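Local coordinates for ABC transporter substrate-binding protein (Rhizobium radiobacter, PDB 6TFS) that probably captures small solutes outside the membrane for import by an ABC transporter, and here holds N7T, an open-chain sugar joined to glutamate, at residues N205-R210 with Q338-E343; G224-R229 with K282-R287; V288-P293 with L457-G462. All blocks are in the same frame, centred on the assembly; numbering follows the deposited sequence.

Interaction 1 (N205-R210 with Q338-E343). With N7T ((2~{S})-2-[[(3~{S},4~{R},5~{R})-3,4,5,6-tetrakis(oxidanyl)-2-oxidanylidene-hexyl]amino]pentanedioic acid), chain C.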
loop_
_atom_site.group_PDB
_atom_site.type_symbol
_atom_site.label_atom_id
_atom_site.label_comp_id
_atom_site.label_asym_id
_atom_site.label_seq_id
_atom_site.Cartn_x
_atom_site.Cartn_y
_atom_site.Cartn_z
ATOM N N ASN A 205 -17.610 5.166 4.338
ATOM C CA ASN A 205 -17.312 4.899 2.928
ATOM C C ASN A 205 -17.990 5.886 1.946
ATOM O O ASN A 205 -17.316 6.375 1.039
ATOM C CB ASN A 205 -17.610 3.434 2.548
ATOM C CG ASN A 205 -16.877 3.021 1.279
ATOM O OD1 ASN A 205 -15.643 3.055 1.199
ATOM N ND2 ASN A 205 -17.614 2.665 0.241
ATOM N N ASN A 206 -19.277 6.217 2.163
ATOM C CA ASN A 206 -20.017 7.164 1.327
ATOM C C ASN A 206 -19.393 8.565 1.435
ATOM O O ASN A 206 -19.327 9.129 2.535
ATOM C CB ASN A 206 -21.506 7.163 1.689
ATOM C CG ASN A 206 -22.316 8.042 0.772
ATOM O OD1 ASN A 206 -22.443 9.247 0.985
ATOM N ND2 ASN A 206 -22.868 7.465 -0.278
ATOM N N GLU A 207 -18.912 9.103 0.287
ATOM C CA GLU A 207 -18.216 10.398 0.210
ATOM C C GLU A 207 -19.073 11.591 0.617
ATOM O O GLU A 207 -18.579 12.449 1.343
ATOM C CB GLU A 207 -17.608 10.652 -1.180
ATOM C CG GLU A 207 -16.356 9.846 -1.472
ATOM C CD GLU A 207 -15.754 10.050 -2.853
ATOM O OE1 GLU A 207 -16.328 10.810 -3.666
ATOM O OE2 GLU A 207 -14.707 9.427 -3.131
ATOM N N ALA A 208 -20.326 11.655 0.142
ATOM C CA ALA A 208 -21.233 12.766 0.469
ATOM C C ALA A 208 -21.550 12.798 1.986
ATOM O O ALA A 208 -21.523 13.874 2.579
ATOM C CB ALA A 208 -22.516 12.682 -0.362
ATOM N N ALA A 209 -21.769 11.617 2.609
ATOM C CA ALA A 209 -22.020 11.499 4.052
ATOM C C ALA A 209 -20.768 11.868 4.897
ATOM O O ALA A 209 -20.901 12.572 5.898
ATOM C CB ALA A 209 -22.518 10.097 4.396
ATOM N N ARG A 210 -19.571 11.406 4.494
ATOM C CA ARG A 210 -18.310 11.716 5.178
ATOM C C ARG A 210 -18.024 13.231 5.109
ATOM O O ARG A 210 -17.608 13.808 6.120
ATOM C CB ARG A 210 -17.138 10.879 4.601
ATOM C CG ARG A 210 -15.824 10.909 5.428
ATOM C CD ARG A 210 -14.587 10.434 4.622
ATOM N NE ARG A 210 -14.980 9.303 3.808
ATOM C CZ ARG A 210 -14.847 9.176 2.496
ATOM N NH1 ARG A 210 -14.111 10.038 1.805
ATOM N NH2 ARG A 210 -15.378 8.140 1.876
ATOM N N GLN A 338 -15.844 -1.262 -4.547
ATOM C CA GLN A 338 -16.740 -0.164 -4.170
ATOM C C GLN A 338 -16.037 0.919 -3.316
ATOM O O GLN A 338 -16.704 1.841 -2.836
ATOM C CB GLN A 338 -18.037 -0.665 -3.524
ATOM C CG GLN A 338 -18.998 -1.258 -4.552
ATOM C CD GLN A 338 -20.289 -1.739 -3.922
ATOM O OE1 GLN A 338 -20.301 -2.404 -2.886
ATOM N NE2 GLN A 338 -21.410 -1.402 -4.536
ATOM N N LEU A 339 -14.690 0.837 -3.164
ATOM C CA LEU A 339 -13.888 1.932 -2.598
ATOM C C LEU A 339 -14.220 3.088 -3.600
ATOM O O LEU A 339 -14.128 2.845 -4.810
ATOM C CB LEU A 339 -12.371 1.602 -2.633
ATOM C CG LEU A 339 -11.428 2.716 -2.145
ATOM C CD1 LEU A 339 -11.632 2.998 -0.663
ATOM C CD2 LEU A 339 -9.966 2.400 -2.465
ATOM N N PRO A 340 -14.796 4.241 -3.146
ATOM C CA PRO A 340 -15.309 5.244 -4.109
ATOM C C PRO A 340 -14.355 5.707 -5.208
ATOM O O PRO A 340 -14.800 5.854 -6.349
ATOM C CB PRO A 340 -15.754 6.407 -3.212
ATOM C CG PRO A 340 -16.130 5.728 -1.920
ATOM C CD PRO A 340 -15.100 4.640 -1.750
ATOM N N GLY A 341 -13.078 5.889 -4.880
ATOM C CA GLY A 341 -12.068 6.290 -5.855
ATOM C C GLY A 341 -11.869 5.256 -6.948
ATOM O O GLY A 341 -11.776 5.614 -8.122
ATOM N N LEU A 342 -11.827 3.959 -6.572
ATOM C CA LEU A 342 -11.699 2.856 -7.535
ATOM C C LEU A 342 -12.983 2.705 -8.358
ATOM O O LEU A 342 -12.911 2.392 -9.548
ATOM C CB LEU A 342 -11.318 1.519 -6.852
ATOM C CG LEU A 342 -9.842 1.356 -6.427
ATOM C CD1 LEU A 342 -9.651 0.124 -5.537
ATOM C CD2 LEU A 342 -8.893 1.300 -7.647
ATOM N N GLU A 343 -14.153 2.954 -7.732
ATOM C CA GLU A 343 -15.447 2.867 -8.413
ATOM C C GLU A 343 -15.572 3.941 -9.515
ATOM O O GLU A 343 -15.975 3.603 -10.631
ATOM C CB GLU A 343 -16.597 2.949 -7.411
ATOM C CG GLU A 343 -17.972 2.894 -8.051
ATOM C CD GLU A 343 -19.068 2.733 -7.017
ATOM O OE1 GLU A 343 -19.447 3.751 -6.394
ATOM O OE2 GLU A 343 -19.528 1.584 -6.811
HETATM O OAN N7T C . -8.853 6.462 -7.609
HETATM C CAM N7T C . -8.298 5.230 -7.228
HETATM C CAL N7T C . -7.923 5.327 -5.763
HETATM O OAT N7T C . -9.088 5.340 -4.963
HETATM C CAK N7T C . -6.972 4.191 -5.352
HETATM O OAS N7T C . -5.706 4.361 -5.965
HETATM C CAJ N7T C . -6.793 4.107 -3.841
HETATM O OAR N7T C . -6.237 5.269 -3.298
HETATM C CAI N7T C . -5.836 3.021 -3.377
HETATM O OAQ N7T C . -4.768 2.770 -3.963
HETATM C CAH N7T C . -6.216 2.307 -2.065
HETATM N N N7T C . -5.083 1.623 -1.472
HETATM C CA N7T C . -5.085 0.206 -1.793
HETATM C C N7T C . -6.347 -0.508 -1.368
HETATM O O N7T C . -6.842 -0.323 -0.245
HETATM C CB N7T C . -3.842 -0.427 -1.183
HETATM C CG N7T C . -3.616 -1.886 -1.676
HETATM C CD N7T C . -2.314 -2.505 -1.262
HETATM O OE1 N7T C . -2.046 -3.651 -1.683
HETATM O OE2 N7T C . -1.489 -1.915 -0.521
HETATM O OXT N7T C . -6.894 -1.301 -2.172
#
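P340 packs its ring against the side chains of N205 and E207. Oxygens of both residues meet ring carbons of the proline. The amide of N205 reaches the delta-carbon side of the ring, with OD1 3.4 Å from P340 CD, while the backbone O of N205 sits 3.3 Å from P340 CG. E207 runs past the ring in the opposite direction, its chain straight beyond CG, and lays OE2 3.2 Å from P340 CB; its other oxygen, OE1, is taken by N225 ND2.

One hydrogen bond joins the two segments: N205 ND2 to Q338 O, nearly straight at 166° but weak at 3.3 Å. The amide gets there because CG of N205 stands trans to the backbone N (chi1 -160°), carrying ND2 to the backbone O of Q338, just ahead of P340.

Two helix starts meet here, helix 207-216 and helix 340-353. N206 caps the first, its OD1 accepting from A209 N at 3.0 Å in the carbonyl plane; L339 occupies the N-cap position of the second.

Beyond P340, the second helix start turns to N7T. L339 CD2 packs 3.8 Å from CAH of N7T, and L342 CD2 touches CAM of the sugar chain. G341 has no side chain, and a beta carbon at this position would collide with OAT of N7T.

Interaction 2 (G224-R229 with K282-R287). With N7T ((2~{S})-2-[[(3~{S},4~{R},5~{R})-3,4,5,6-tetrakis(oxidanyl)-2-oxidanylidene-hexyl]amino]pentanedioic acid), chain C; SO4 (sulfate ion), chain H.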
loop_
_atom_site.group_PDB
_atom_site.type_symbol
_atom_site.label_atom_id
_atom_site.label_comp_id
_atom_site.label_asym_id
_atom_site.label_seq_id
_atom_site.Cartn_x
_atom_site.Cartn_y
_atom_site.Cartn_z
ATOM N N GLY A 224 -10.354 12.386 1.736
ATOM C CA GLY A 224 -10.895 13.015 0.547
ATOM C C GLY A 224 -10.989 12.035 -0.596
ATOM O O GLY A 224 -11.002 10.821 -0.386
ATOM N N ASN A 225 -11.004 12.556 -1.815
ATOM C CA ASN A 225 -11.028 11.730 -3.019
ATOM C C ASN A 225 -9.963 12.244 -4.019
ATOM O O ASN A 225 -9.142 13.061 -3.631
ATOM C CB ASN A 225 -12.453 11.684 -3.604
ATOM C CG ASN A 225 -12.992 12.998 -4.110
ATOM O OD1 ASN A 225 -12.262 13.929 -4.456
ATOM N ND2 ASN A 225 -14.295 13.084 -4.199
ATOM N N GLN A 226 -9.999 11.814 -5.292
ATOM C CA GLN A 226 -8.994 12.231 -6.292
ATOM C C GLN A 226 -9.447 13.395 -7.180
ATOM O O GLN A 226 -8.733 13.760 -8.111
ATOM C CB GLN A 226 -8.538 11.028 -7.154
ATOM C CG GLN A 226 -7.824 9.927 -6.366
ATOM C CD GLN A 226 -8.758 9.087 -5.506
ATOM O OE1 GLN A 226 -9.817 8.630 -5.949
ATOM N NE2 GLN A 226 -8.396 8.902 -4.248
ATOM N N ASP A 227 -10.625 13.975 -6.882
ATOM C CA ASP A 227 -11.230 15.066 -7.645
ATOM C C ASP A 227 -10.794 16.424 -7.112
ATOM O O ASP A 227 -10.917 16.688 -5.915
ATOM C CB ASP A 227 -12.765 14.915 -7.654
ATOM C CG ASP A 227 -13.556 15.897 -8.513
ATOM O OD1 ASP A 227 -12.924 16.727 -9.218
ATOM O OD2 ASP A 227 -14.807 15.837 -8.479
ATOM N N GLN A 228 -10.274 17.290 -8.015
ATOM C CA GLN A 228 -9.787 18.640 -7.680
ATOM C C GLN A 228 -10.906 19.547 -7.111
ATOM O O GLN A 228 -10.619 20.512 -6.418
ATOM C CB GLN A 228 -9.081 19.297 -8.891
ATOM C CG GLN A 228 -9.997 19.558 -10.097
ATOM C CD GLN A 228 -9.253 20.166 -11.262
ATOM O OE1 GLN A 228 -8.582 21.199 -11.146
ATOM N NE2 GLN A 228 -9.358 19.535 -12.415
ATOM N N ARG A 229 -12.160 19.214 -7.398
ATOM C CA ARG A 229 -13.343 19.923 -6.913
ATOM C C ARG A 229 -13.480 19.782 -5.381
ATOM O O ARG A 229 -13.806 20.767 -4.710
ATOM C CB ARG A 229 -14.601 19.397 -7.620
ATOM C CG ARG A 229 -15.024 20.205 -8.855
ATOM C CD ARG A 229 -14.034 20.165 -10.002
ATOM N NE ARG A 229 -13.273 21.413 -10.110
ATOM C CZ ARG A 229 -12.980 22.005 -11.263
ATOM N NH1 ARG A 229 -13.396 21.483 -12.409
ATOM N NH2 ARG A 229 -12.287 23.137 -11.279
ATOM N N LYS A 282 -6.169 14.873 -16.286
ATOM C CA LYS A 282 -6.731 16.198 -16.572
ATOM C C LYS A 282 -8.140 16.349 -15.973
ATOM O O LYS A 282 -8.447 17.371 -15.363
ATOM C CB LYS A 282 -6.721 16.489 -18.090
ATOM C CG LYS A 282 -6.996 17.946 -18.424
ATOM C CD LYS A 282 -6.975 18.220 -19.920
ATOM C CE LYS A 282 -7.200 19.687 -20.205
ATOM N NZ LYS A 282 -6.939 20.026 -21.630
ATOM N N TYR A 283 -8.973 15.317 -16.124
ATOM C CA TYR A 283 -10.334 15.230 -15.589
ATOM C C TYR A 283 -10.322 15.293 -14.043
ATOM O O TYR A 283 -11.110 16.014 -13.456
ATOM C CB TYR A 283 -10.969 13.925 -16.079
ATOM C CG TYR A 283 -12.293 13.556 -15.474
ATOM C CD1 TYR A 283 -12.363 12.889 -14.253
ATOM C CD2 TYR A 283 -13.467 13.709 -16.193
ATOM C CE1 TYR A 283 -13.579 12.496 -13.715
ATOM C CE2 TYR A 283 -14.679 13.241 -15.705
ATOM C CZ TYR A 283 -14.738 12.662 -14.449
ATOM O OH TYR A 283 -15.941 12.224 -13.952
ATOM N N ARG A 284 -9.443 14.533 -13.402
ATOM C CA ARG A 284 -9.356 14.493 -11.941
ATOM C C ARG A 284 -8.619 15.705 -11.321
ATOM O O ARG A 284 -9.035 16.202 -10.284
ATOM C CB ARG A 284 -8.738 13.163 -11.482
ATOM C CG ARG A 284 -9.714 11.997 -11.601
ATOM C CD ARG A 284 -9.104 10.705 -11.117
ATOM N NE ARG A 284 -10.161 9.822 -10.644
ATOM C CZ ARG A 284 -9.976 8.713 -9.945
ATOM N NH1 ARG A 284 -8.747 8.298 -9.660
ATOM N NH2 ARG A 284 -11.016 8.003 -9.534
ATOM N N GLY A 285 -7.561 16.174 -11.973
ATOM C CA GLY A 285 -6.752 17.299 -11.501
ATOM C C GLY A 285 -5.292 16.911 -11.388
ATOM O O GLY A 285 -4.969 15.882 -10.789
ATOM N N GLU A 286 -4.406 17.726 -11.971
ATOM C CA GLU A 286 -2.959 17.485 -12.062
ATOM C C GLU A 286 -2.184 17.634 -10.749
ATOM O O GLU A 286 -1.084 17.100 -10.654
ATOM C CB GLU A 286 -2.323 18.367 -13.154
ATOM C CG GLU A 286 -2.905 18.154 -14.546
ATOM C CD GLU A 286 -2.499 16.911 -15.320
ATOM O OE1 GLU A 286 -1.686 16.102 -14.811
ATOM O OE2 GLU A 286 -2.998 16.755 -16.458
ATOM N N ARG A 287 -2.723 18.363 -9.757
ATOM C CA ARG A 287 -2.047 18.516 -8.458
ATOM C C ARG A 287 -1.995 17.155 -7.724
ATOM O O ARG A 287 -0.960 16.802 -7.165
ATOM C CB ARG A 287 -2.751 19.580 -7.591
ATOM C CG ARG A 287 -2.110 19.768 -6.210
ATOM C CD ARG A 287 -2.954 20.590 -5.260
ATOM N NE ARG A 287 -2.472 20.481 -3.880
ATOM C CZ ARG A 287 -3.054 21.056 -2.830
ATOM N NH1 ARG A 287 -4.153 21.786 -2.988
ATOM N NH2 ARG A 287 -2.546 20.899 -1.612
HETATM O OAN N7T C . -8.853 6.462 -7.609
HETATM C CAM N7T C . -8.298 5.230 -7.228
HETATM C CAL N7T C . -7.923 5.327 -5.763
HETATM O OAT N7T C . -9.088 5.340 -4.963
HETATM C CAK N7T C . -6.972 4.191 -5.352
HETATM O OAS N7T C . -5.706 4.361 -5.965
HETATM C CAJ N7T C . -6.793 4.107 -3.841
HETATM O OAR N7T C . -6.237 5.269 -3.298
HETATM C CAI N7T C . -5.836 3.021 -3.377
HETATM O OAQ N7T C . -4.768 2.770 -3.963
HETATM C CAH N7T C . -6.216 2.307 -2.065
HETATM N N N7T C . -5.083 1.623 -1.472
HETATM C CA N7T C . -5.085 0.206 -1.793
HETATM C C N7T C . -6.347 -0.508 -1.368
HETATM O O N7T C . -6.842 -0.323 -0.245
HETATM C CB N7T C . -3.842 -0.427 -1.183
HETATM C CG N7T C . -3.616 -1.886 -1.676
HETATM C CD N7T C . -2.314 -2.505 -1.262
HETATM O OE1 N7T C . -2.046 -3.651 -1.683
HETATM O OE2 N7T C . -1.489 -1.915 -0.521
HETATM O OXT N7T C . -6.894 -1.301 -2.172
HETATM S S SO4 H . -16.557 15.850 -5.218
HETATM O O1 SO4 H . -16.632 15.393 -3.828
HETATM O O2 SO4 H . -17.587 16.865 -5.454
HETATM O O3 SO4 H . -15.246 16.431 -5.479
HETATM O O4 SO4 H . -16.760 14.706 -6.114
#
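Q226 CB lies over one face of the R284 guanidinium, off toward its rim and 3.7 Å from R284 NH1, while N7T meets the group at its edge. The two side chains run side by side and point the same way, with the Q226 amide turned 47° from the guanidinium plane. Both ends converge on OAN of N7T. R284 NH1 donates to N7T OAN at 2.8 Å; NH2 adds a weak bond there and also donates to G341 O. Q226 OE1 stands 2.9 Å from N7T OAN. R284 is stretched from CG to NE, and that reach carries it into the pocket; a leucine in its place would probably leave OAN without these N-H donors and G341 O without this partner.

The backbones join where helix 277-284 ends and helix 228-236 begins. Q228 N donates to R284 O at 2.8 Å, almost in line with the C=O bond (174°). N225 OD1 accepts from D227 N, closing an Asx turn, and D227 OD1 then caps the new helix through R229 N, met from above the carboxylate plane. G285 leaves the first helix with positive phi, and a beta carbon on it would run into Q228 CB; the Q228 side chain lies along G285, its NE2 3.6 Å from G285 CA. Away from N7T, N225 ND2 makes a weak bond to O1 of a sulfate, probably from the crystallisation liquor.

Interaction 3 (V288-P293 with L457-G462); sequences VNRAVP and LTENLG. With N7T ((2~{S})-2-[[(3~{S},4~{R},5~{R})-3,4,5,6-tetrakis(oxidanyl)-2-oxidanylidene-hexyl]amino]pentanedioic acid), chain C.
R290 and E459 lie side by side and point the same way, on one face of the sheet. Both have CG set between the backbone N and carbonyl carbon, which sends the chains out together. The guanidinium and carboxylate planes are turned 52° apart, and a salt bridge joins them, R290 NH1 to E459 OE2 at 3.3 Å, the hydrogen bond in it being weak. OE2 is also hydrogen-bonded to S298 OG, its stronger partner. V292 crosses E459 at about a right angle, its CG2 pressed 3.5 Å from E459 CD.

On the other face N289 and N460 cross with their amide planes 71° apart, and N289 OD1 comes 3.4 Å from N460 CB. They are joined through a water that donates to N289 OD1 and to N460 OD1 and accepts from T458 OG1, so one molecule ties three side chains together. Each amide is also held from outside: N289 ND2 donates to the backbone O of Q226 and of G285, and N460 OD1 takes N251 ND2. N460 ND2 then points into the pocket and donates to OAS of N7T at 3.2 Å and 166°.

The backbones carry the rest. R290 and E459 form a hydrogen-bonded antiparallel pair, with E459 N to R290 O at 2.9 Å; L461 N to V288 O and V292 N to L457 O extend the pairing to both sides of it. The short strand 289-291 thus adds to strand 454-467, which pairs with strand 240-255 as well. This is strand pairing in the large mixed sheet of a family 5 solute-binding protein, with N460 reaching from that sheet to the bound ligand.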
loop_
_atom_site.group_PDB
_atom_site.type_symbol
_atom_site.label_atom_id
_atom_site.label_comp_id
_atom_site.label_asym_id
_atom_site.label_seq_id
_atom_site.Cartn_x
_atom_site.Cartn_y
_atom_site.Cartn_z
ATOM N N VAL A 288 -3.098 16.383 -7.776
ATOM C CA VAL A 288 -3.198 15.095 -7.094
ATOM C C VAL A 288 -2.882 13.907 -8.018
ATOM O O VAL A 288 -2.385 12.887 -7.551
ATOM C CB VAL A 288 -4.606 14.983 -6.417
ATOM C CG1 VAL A 288 -4.941 13.554 -5.967
ATOM C CG2 VAL A 288 -4.717 15.968 -5.255
ATOM N N ASN A 289 -3.193 14.036 -9.309
ATOM C CA ASN A 289 -3.110 12.931 -10.248
ATOM C C ASN A 289 -2.170 13.150 -11.404
ATOM O O ASN A 289 -2.111 14.249 -11.959
ATOM C CB ASN A 289 -4.520 12.590 -10.792
ATOM C CG ASN A 289 -5.584 12.514 -9.728
ATOM O OD1 ASN A 289 -5.814 11.462 -9.138
ATOM N ND2 ASN A 289 -6.241 13.641 -9.435
ATOM N N ARG A 290 -1.485 12.072 -11.815
ATOM C CA ARG A 290 -0.609 12.117 -12.979
ATOM C C ARG A 290 -0.587 10.777 -13.711
ATOM O O ARG A 290 -0.569 9.716 -13.081
ATOM C CB ARG A 290 0.817 12.656 -12.646
ATOM C CG ARG A 290 1.816 11.646 -12.117
ATOM C CD ARG A 290 3.222 12.216 -11.872
ATOM N NE ARG A 290 4.153 12.148 -13.012
ATOM C CZ ARG A 290 4.594 11.029 -13.592
ATOM N NH1 ARG A 290 4.131 9.846 -13.210
ATOM N NH2 ARG A 290 5.464 11.091 -14.595
ATOM N N ALA A 291 -0.601 10.838 -15.046
ATOM C CA ALA A 291 -0.488 9.663 -15.920
ATOM C C ALA A 291 0.952 9.142 -15.740
ATOM O O ALA A 291 1.871 9.939 -15.553
ATOM C CB ALA A 291 -0.727 10.067 -17.372
ATOM N N VAL A 292 1.128 7.823 -15.663
ATOM C CA VAL A 292 2.445 7.233 -15.415
ATOM C C VAL A 292 2.948 6.510 -16.662
ATOM O O VAL A 292 2.303 5.566 -17.104
ATOM C CB VAL A 292 2.461 6.349 -14.140
ATOM C CG1 VAL A 292 3.840 5.740 -13.892
ATOM C CG2 VAL A 292 2.023 7.149 -12.926
ATOM N N PRO A 293 4.113 6.924 -17.225
ATOM C CA PRO A 293 4.612 6.275 -18.454
ATOM C C PRO A 293 5.325 4.917 -18.242
ATOM O O PRO A 293 6.176 4.537 -19.046
ATOM C CB PRO A 293 5.522 7.351 -19.061
ATOM C CG PRO A 293 6.064 8.084 -17.868
ATOM C CD PRO A 293 4.978 8.056 -16.820
ATOM N N LEU A 457 -2.539 3.610 -15.532
ATOM C CA LEU A 457 -3.486 4.711 -15.616
ATOM C C LEU A 457 -2.849 5.894 -14.926
ATOM O O LEU A 457 -1.780 6.327 -15.348
ATOM C CB LEU A 457 -4.855 4.305 -15.033
ATOM C CG LEU A 457 -5.417 2.982 -15.600
ATOM C CD1 LEU A 457 -6.504 2.443 -14.743
ATOM C CD2 LEU A 457 -5.864 3.133 -17.033
ATOM N N THR A 458 -3.441 6.374 -13.847
ATOM C CA THR A 458 -2.897 7.489 -13.094
ATOM C C THR A 458 -2.430 7.019 -11.737
ATOM O O THR A 458 -2.870 5.987 -11.226
ATOM C CB THR A 458 -3.977 8.568 -12.903
ATOM O OG1 THR A 458 -5.174 7.922 -12.450
ATOM C CG2 THR A 458 -4.244 9.359 -14.178
ATOM N N GLU A 459 -1.546 7.802 -11.153
ATOM C CA GLU A 459 -1.138 7.609 -9.779
ATOM C C GLU A 459 -1.736 8.796 -9.001
ATOM O O GLU A 459 -1.886 9.891 -9.555
ATOM C CB GLU A 459 0.381 7.478 -9.609
ATOM C CG GLU A 459 1.177 8.737 -9.893
ATOM C CD GLU A 459 2.682 8.570 -9.822
ATOM O OE1 GLU A 459 3.168 7.436 -9.602
ATOM O OE2 GLU A 459 3.380 9.591 -9.990
ATOM N N ASN A 460 -2.136 8.556 -7.763
ATOM C CA ASN A 460 -2.735 9.613 -6.962
ATOM C C ASN A 460 -2.127 9.743 -5.608
ATOM O O ASN A 460 -1.990 8.746 -4.897
ATOM C CB ASN A 460 -4.268 9.456 -6.820
ATOM C CG ASN A 460 -4.786 8.026 -6.766
ATOM O OD1 ASN A 460 -5.313 7.508 -7.754
ATOM N ND2 ASN A 460 -4.636 7.356 -5.631
ATOM N N LEU A 461 -1.830 10.992 -5.215
ATOM C CA LEU A 461 -1.365 11.307 -3.860
ATOM C C LEU A 461 -2.574 11.112 -2.924
ATOM O O LEU A 461 -3.720 11.210 -3.371
ATOM C CB LEU A 461 -0.888 12.769 -3.787
ATOM C CG LEU A 461 0.378 13.141 -4.592
ATOM C CD1 LEU A 461 0.527 14.664 -4.695
ATOM C CD2 LEU A 461 1.653 12.500 -3.983
ATOM N N GLY A 462 -2.306 10.824 -1.653
ATOM C CA GLY A 462 -3.342 10.679 -0.641
ATOM C C GLY A 462 -3.939 12.040 -0.351
ATOM O O GLY A 462 -3.206 13.027 -0.303
HETATM O OAN N7T C . -8.853 6.462 -7.609
HETATM C CAM N7T C . -8.298 5.230 -7.228
HETATM C CAL N7T C . -7.923 5.327 -5.763
HETATM O OAT N7T C . -9.088 5.340 -4.963
HETATM C CAK N7T C . -6.972 4.191 -5.352
HETATM O OAS N7T C . -5.706 4.361 -5.965
HETATM C CAJ N7T C . -6.793 4.107 -3.841
HETATM O OAR N7T C . -6.237 5.269 -3.298
HETATM C CAI N7T C . -5.836 3.021 -3.377
HETATM O OAQ N7T C . -4.768 2.770 -3.963
HETATM C CAH N7T C . -6.216 2.307 -2.065
HETATM N N N7T C . -5.083 1.623 -1.472
HETATM C CA N7T C . -5.085 0.206 -1.793
HETATM C C N7T C . -6.347 -0.508 -1.368
HETATM O O N7T C . -6.842 -0.323 -0.245
HETATM C CB N7T C . -3.842 -0.427 -1.183
HETATM C CG N7T C . -3.616 -1.886 -1.676
HETATM C CD N7T C . -2.314 -2.505 -1.262
HETATM O OE1 N7T C . -2.046 -3.651 -1.683
HETATM O OE2 N7T C . -1.489 -1.915 -0.521
HETATM O OXT N7T C . -6.894 -1.301 -2.172
HETATM O O HOH W 1 -5.739 8.935 -10.024
HETATM O O HOH W 2 -0.216 6.073 -17.928
#

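Overall arrangement
The three contacts gather round N7T, which each of them touches. Interactions 2 and 3 are neighbours, with centres about 10 Å apart; helix 277-284 is followed, after a short loop, by strand 289-291. Interaction 1 lies about 14 Å from interaction 2, centre to centre, and meets it through G341 with R284 and E207 with N225. Interactions 1 and 3 do not touch, their nearest atoms being about 7 Å apart. Along the chain, interaction 2 is nested within the loop closed by interaction 1, while the segments of interactions 1 and 3 alternate. Helix starts, a helix end and the large mixed sheet, many of them far apart in sequence, are thereby brought together around the bound N7T.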